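Local coordinates for protein putative glucoamylase (Bacteroides uniformis, PDB 4GL3) that is a putative glucoamylase, probably a hydrolase that cleaves glucosidic bonds in starch-like glucans, at residues A[263-267]-A[268-272]. Numbering follows the deposited sequence.
Sequences GLKDR and YADYE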
loop_
_atom_site.group_PDB
_atom_site.type_symbol
_atom_site.label_atom_id
_atom_site.label_comp_id
_atom_site.label_asym_id
_atom_site.label_seq_id
_atom_site.Cartn_x
_atom_site.Cartn_y
_atom_site.Cartn_z
ATOM N N GLY A 263 -8.399 -12.975 -10.958
ATOM C CA GLY A 263 -8.036 -13.684 -12.186
ATOM C C GLY A 263 -6.549 -13.561 -12.519
ATOM O O GLY A 263 -6.128 -13.981 -13.597
ATOM N N LEU A 264 -5.751 -12.998 -11.611
ATOM C CA LEU A 264 -4.299 -12.871 -11.826
ATOM C C LEU A 264 -3.561 -14.150 -11.455
ATOM O O LEU A 264 -3.719 -14.649 -10.355
ATOM C CB LEU A 264 -3.757 -11.695 -11.024
ATOM C CG LEU A 264 -2.312 -11.245 -11.342
ATOM C CD1 LEU A 264 -2.256 -10.601 -12.723
ATOM C CD2 LEU A 264 -1.835 -10.309 -10.211
ATOM N N LYS A 265 -2.761 -14.682 -12.390
ATOM C CA LYS A 265 -2.073 -15.961 -12.213
ATOM C C LYS A 265 -0.688 -15.904 -12.848
ATOM O O LYS A 265 -0.552 -15.406 -13.959
ATOM C CB LYS A 265 -2.829 -17.105 -12.896
ATOM C CG LYS A 265 -4.255 -17.386 -12.391
ATOM C CD LYS A 265 -4.757 -18.708 -13.005
ATOM C CE LYS A 265 -6.048 -19.255 -12.409
ATOM N NZ LYS A 265 -7.163 -18.295 -12.588
ATOM N N ASP A 266 0.333 -16.428 -12.172
ATOM C CA ASP A 266 1.642 -16.660 -12.818
ATOM C C ASP A 266 1.942 -18.126 -12.596
ATOM O O ASP A 266 1.035 -18.880 -12.195
ATOM C CB ASP A 266 2.730 -15.704 -12.320
ATOM C CG ASP A 266 3.091 -15.906 -10.858
ATOM O OD1 ASP A 266 2.558 -16.847 -10.220
ATOM O OD2 ASP A 266 3.864 -15.073 -10.337
ATOM N N ARG A 267 3.168 -18.567 -12.862
ATOM C CA ARG A 267 3.460 -19.998 -12.732
ATOM C C ARG A 267 3.494 -20.444 -11.271
ATOM O O ARG A 267 3.562 -21.579 -11.047
ATOM C CB ARG A 267 4.772 -20.388 -13.448
ATOM C CG ARG A 267 6.049 -19.890 -12.787
ATOM C CD ARG A 267 7.312 -20.492 -13.431
ATOM N NE ARG A 267 7.673 -19.781 -14.660
ATOM C CZ ARG A 267 8.912 -19.696 -15.184
ATOM N NH1 ARG A 267 9.972 -20.265 -14.604
ATOM N NH2 ARG A 267 9.110 -19.010 -16.311
ATOM N N TYR A 268 3.498 -19.537 -10.307
ATOM C CA TYR A 268 3.602 -19.875 -8.901
ATOM C C TYR A 268 2.255 -19.839 -8.191
ATOM O O TYR A 268 2.045 -20.631 -7.318
ATOM C CB TYR A 268 4.556 -18.901 -8.179
ATOM C CG TYR A 268 5.899 -18.817 -8.888
ATOM C CD1 TYR A 268 6.742 -19.913 -8.936
ATOM C CD2 TYR A 268 6.287 -17.677 -9.549
ATOM C CE1 TYR A 268 7.946 -19.869 -9.631
ATOM C CE2 TYR A 268 7.490 -17.623 -10.227
ATOM C CZ TYR A 268 8.291 -18.726 -10.292
ATOM O OH TYR A 268 9.473 -18.665 -10.974
ATOM N N ALA A 269 1.363 -18.915 -8.514
ATOM C CA ALA A 269 0.113 -18.840 -7.764
ATOM C C ALA A 269 -1.058 -18.230 -8.532
ATOM O O ALA A 269 -0.887 -17.512 -9.551
ATOM C CB ALA A 269 0.304 -18.062 -6.468
ATOM N N ASP A 270 -2.241 -18.533 -8.007
ATOM C CA ASP A 270 -3.479 -17.808 -8.313
ATOM C C ASP A 270 -3.607 -16.746 -7.241
ATOM O O ASP A 270 -3.844 -17.050 -6.066
ATOM C CB ASP A 270 -4.649 -18.785 -8.297
ATOM C CG ASP A 270 -6.005 -18.114 -8.416
ATOM O OD1 ASP A 270 -6.156 -16.911 -8.177
ATOM O OD2 ASP A 270 -6.945 -18.836 -8.730
ATOM N N TYR A 271 -3.416 -15.496 -7.638
ATOM C CA TYR A 271 -3.285 -14.424 -6.655
ATOM C C TYR A 271 -4.594 -14.075 -5.990
ATOM O O TYR A 271 -4.598 -13.614 -4.851
ATOM C CB TYR A 271 -2.572 -13.206 -7.226
ATOM C CG TYR A 271 -1.106 -13.544 -7.395
ATOM C CD1 TYR A 271 -0.240 -13.510 -6.314
ATOM C CD2 TYR A 271 -0.607 -14.013 -8.613
ATOM C CE1 TYR A 271 1.092 -13.902 -6.436
ATOM C CE2 TYR A 271 0.729 -14.386 -8.746
ATOM C CZ TYR A 271 1.570 -14.340 -7.648
ATOM O OH TYR A 271 2.889 -14.743 -7.775
ATOM N N GLU A 272 -5.707 -14.334 -6.660
ATOM C CA GLU A 272 -6.997 -14.142 -6.028
ATOM C C GLU A 272 -7.167 -15.122 -4.848
ATOM O O GLU A 272 -7.660 -14.743 -3.776
ATOM C CB GLU A 272 -8.131 -14.343 -7.033
ATOM C CG GLU A 272 -9.497 -13.965 -6.479
ATOM C CD GLU A 272 -10.593 -13.967 -7.559
ATOM O OE1 GLU A 272 -10.312 -14.267 -8.753
ATOM O OE2 GLU A 272 -11.731 -13.664 -7.201
#
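With CG held between its backbone N and carbonyl carbon (chi1 66°), Asp266 turns its carboxylate across the reversal to Tyr268, Ala269 and Tyr271; Arg267 repeats the torsion (chi1 71°), which folds its aliphatic chain back toward Tyr268. The result is an Asx turn at the tip of a short hairpin-like loop leading into helix 271-288, a worked example of one carboxylate organising a tight turn. Asp266 OD1 accepts two amides, Tyr268 N at 2.9 Å from above the carboxylate plane and Ala269 N, also at 2.9 Å, nearly along its C-O axis. OD2 takes the hydroxyl of Tyr271 on its syn side but tilted well out of the carboxylate plane, OH to OD2 2.8 Å, with carboxylate and ring planes 73° apart; Tyr216 of helix 213-220 supplies OD2 with a second hydroxyl. Without the carboxylate, as with an alanine in place of Asp266, the amides of Tyr268 and Ala269 would probably lose their shared acceptor, and the hydroxyls of Tyr271 and Tyr216 theirs. Backbone bonds close the loop behind the tip, Asp266 N to Ala269 O at 3.1 Å and Tyr271 N to Leu264 O at 2.9 Å. Asp270 is the N-cap of the helix, its OD1 accepting from Glu273 N and, weakly, from Glu272 N. At the turn, the Tyr268 hydroxyl bonds to His217 ND1, while Arg267 CG sits 3.5 Å from the centroid of the Tyr268 ring in a CH-pi contact, almost directly above its centre.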